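Local coordinates for flagellar motor switch protein FliG (Thermotoga maritima, PDB 5TDY), which probably forms part of the flagellar switch complex at the base of the basal body, which responds to chemotaxis proteins and sets the direction of flagellar rotation, at residues 14-19 with 26-31. Sequence-based numbering, arbitrary orientation.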
loop_
_atom_site.group_PDB
_atom_site.type_symbol
_atom_site.label_atom_id
_atom_site.label_comp_id
_atom_site.label_asym_id
_atom_site.label_seq_id
_atom_site.Cartn_x
_atom_site.Cartn_y
_atom_site.Cartn_z
ATOM N N VAL B 14 -2.636 5.884 7.620
ATOM C CA VAL B 14 -2.213 6.408 6.327
ATOM C C VAL B 14 -2.938 5.682 5.199
ATOM O O VAL B 14 -3.384 6.305 4.222
ATOM C CB VAL B 14 -0.678 6.320 6.185
ATOM C CG1 VAL B 14 -0.238 6.601 4.733
ATOM C CG2 VAL B 14 0.013 7.301 7.158
ATOM N N LEU B 15 -3.110 4.361 5.328
ATOM C CA LEU B 15 -3.778 3.616 4.268
ATOM C C LEU B 15 -5.223 4.060 4.123
ATOM O O LEU B 15 -5.705 4.283 3.002
ATOM C CB LEU B 15 -3.701 2.106 4.539
ATOM C CG LEU B 15 -4.225 1.145 3.462
ATOM C CD1 LEU B 15 -3.320 1.189 2.245
ATOM C CD2 LEU B 15 -4.298 -0.267 4.002
ATOM N N LEU B 16 -5.934 4.212 5.247
ATOM C CA LEU B 16 -7.340 4.593 5.153
ATOM C C LEU B 16 -7.499 6.024 4.650
ATOM O O LEU B 16 -8.459 6.327 3.938
ATOM C CB LEU B 16 -8.035 4.401 6.503
ATOM C CG LEU B 16 -8.132 2.925 6.933
ATOM C CD1 LEU B 16 -8.575 2.835 8.372
ATOM C CD2 LEU B 16 -9.094 2.142 6.011
ATOM N N VAL B 17 -6.595 6.932 5.025
ATOM C CA VAL B 17 -6.661 8.279 4.463
ATOM C C VAL B 17 -6.451 8.224 2.956
ATOM O O VAL B 17 -7.180 8.862 2.190
ATOM C CB VAL B 17 -5.651 9.208 5.160
ATOM C CG1 VAL B 17 -5.401 10.474 4.330
ATOM C CG2 VAL B 17 -6.170 9.608 6.561
ATOM N N ALA B 18 -5.492 7.412 2.507
ATOM C CA ALA B 18 -5.202 7.281 1.078
ATOM C C ALA B 18 -6.374 6.704 0.303
ATOM O O ALA B 18 -6.524 6.977 -0.895
ATOM C CB ALA B 18 -3.967 6.394 0.874
ATOM N N LEU B 19 -7.194 5.876 0.950
ATOM C CA LEU B 19 -8.353 5.326 0.269
ATOM C C LEU B 19 -9.435 6.381 0.042
ATOM O O LEU B 19 -10.238 6.240 -0.884
ATOM C CB LEU B 19 -8.905 4.143 1.071
ATOM C CG LEU B 19 -8.243 2.782 0.800
ATOM C CD1 LEU B 19 -8.521 1.800 1.931
ATOM C CD2 LEU B 19 -8.703 2.205 -0.519
ATOM N N GLN B 26 -16.204 1.772 3.738
ATOM C CA GLN B 26 -16.549 0.404 3.355
ATOM C C GLN B 26 -15.574 -0.607 3.961
ATOM O O GLN B 26 -15.998 -1.658 4.469
ATOM C CB GLN B 26 -16.593 0.289 1.831
ATOM C CG GLN B 26 -16.814 -1.143 1.271
ATOM C CD GLN B 26 -18.164 -1.757 1.633
ATOM O OE1 GLN B 26 -19.121 -1.055 1.985
ATOM N NE2 GLN B 26 -18.246 -3.080 1.539
ATOM N N VAL B 27 -14.273 -0.304 3.941
ATOM C CA VAL B 27 -13.302 -1.186 4.597
ATOM C C VAL B 27 -13.625 -1.335 6.080
ATOM O O VAL B 27 -13.599 -2.445 6.632
ATOM C CB VAL B 27 -11.868 -0.663 4.389
ATOM C CG1 VAL B 27 -10.880 -1.396 5.307
ATOM C CG2 VAL B 27 -11.449 -0.805 2.938
HETATM N N MSE B 28 -13.972 -0.240 6.742
HETATM C CA MSE B 28 -14.177 -0.289 8.191
HETATM C C MSE B 28 -15.393 -1.082 8.669
HETATM O O MSE B 28 -15.452 -1.507 9.833
HETATM C CB MSE B 28 -14.249 1.123 8.724
HETATM C CG MSE B 28 -12.860 1.583 9.159
HETATM SE SE MSE B 28 -12.776 3.482 9.222
HETATM C CE MSE B 28 -11.794 3.684 10.882
ATOM N N LYS B 29 -16.358 -1.292 7.775
ATOM C CA LYS B 29 -17.483 -2.170 8.086
ATOM C C LYS B 29 -17.062 -3.623 8.258
ATOM O O LYS B 29 -17.852 -4.426 8.757
ATOM C CB LYS B 29 -18.555 -2.044 6.993
ATOM C CG LYS B 29 -19.293 -0.706 7.057
ATOM C CD LYS B 29 -19.963 -0.347 5.738
ATOM C CE LYS B 29 -20.672 1.004 5.829
ATOM N NZ LYS B 29 -21.434 1.326 4.584
ATOM N N HIS B 30 -15.830 -3.970 7.890
ATOM C CA HIS B 30 -15.300 -5.306 8.127
ATOM C C HIS B 30 -14.615 -5.425 9.475
ATOM O O HIS B 30 -14.066 -6.485 9.776
ATOM C CB HIS B 30 -14.313 -5.692 7.022
ATOM C CG HIS B 30 -14.950 -5.807 5.679
ATOM N ND1 HIS B 30 -15.430 -7.001 5.186
ATOM C CD2 HIS B 30 -15.220 -4.871 4.738
ATOM C CE1 HIS B 30 -15.961 -6.798 3.994
ATOM N NE2 HIS B 30 -15.844 -5.515 3.697
ATOM N N LEU B 31 -14.629 -4.360 10.273
ATOM C CA LEU B 31 -13.984 -4.300 11.575
ATOM C C LEU B 31 -15.039 -4.084 12.645
ATOM O O LEU B 31 -16.085 -3.482 12.385
ATOM C CB LEU B 31 -12.957 -3.168 11.629
ATOM C CG LEU B 31 -11.899 -3.286 10.524
ATOM C CD1 LEU B 31 -11.003 -2.066 10.481
ATOM C CD2 LEU B 31 -11.065 -4.554 10.726
#
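Val27 meets two leucines at once, and its two methyl branches divide the work: CG1 lies 4.0 Å from CD2 of Leu16, while CG2 lies 4.0 Å from CD1 of Leu19. With chi1 at 168°, CG1 is anti to the backbone N and CG2 anti to the carbonyl carbon, which points CG1 at Leu16 and CG2 at Leu19, one turn further along helix 8-19. Leu19 meets the valine nearly at a right angle, whereas Leu16 comes at a slant. Leu16 is itself forked between two partners, since its other methyl, CD1, is 4.2 Å from CE of Met28, a selenomethionine. The CB of Met28 does not head straight for helix 8-19; a bend at chi3 (137°) accompanies the approach of its terminal methyl to Leu16. All three contacts join methyl groups alone, and with 154 Å² buried in total the interface is small and wholly apolar.

The close part is therefore the Leu16–Val27–Leu19 cluster, whose three residues are all buried. Met28 marks the looser side: it is partly exposed, its contact is the longest of the three, and it also rests on Leu39 and Val40 of helix 33-44, where Ile43 receives Leu16. A type I turn runs from Met28 to Leu31, with Leu31 N bonded to Met28 O at 3.0 Å. The second protein chain of the assembly packs on Leu19, Gln26, His30 and Leu31.

Consecutive helices 8-19 and 21-28, joined by a very short link and facing each other through aliphatic side chains, form a helical hairpin within the all-helical FliG N-terminal domain.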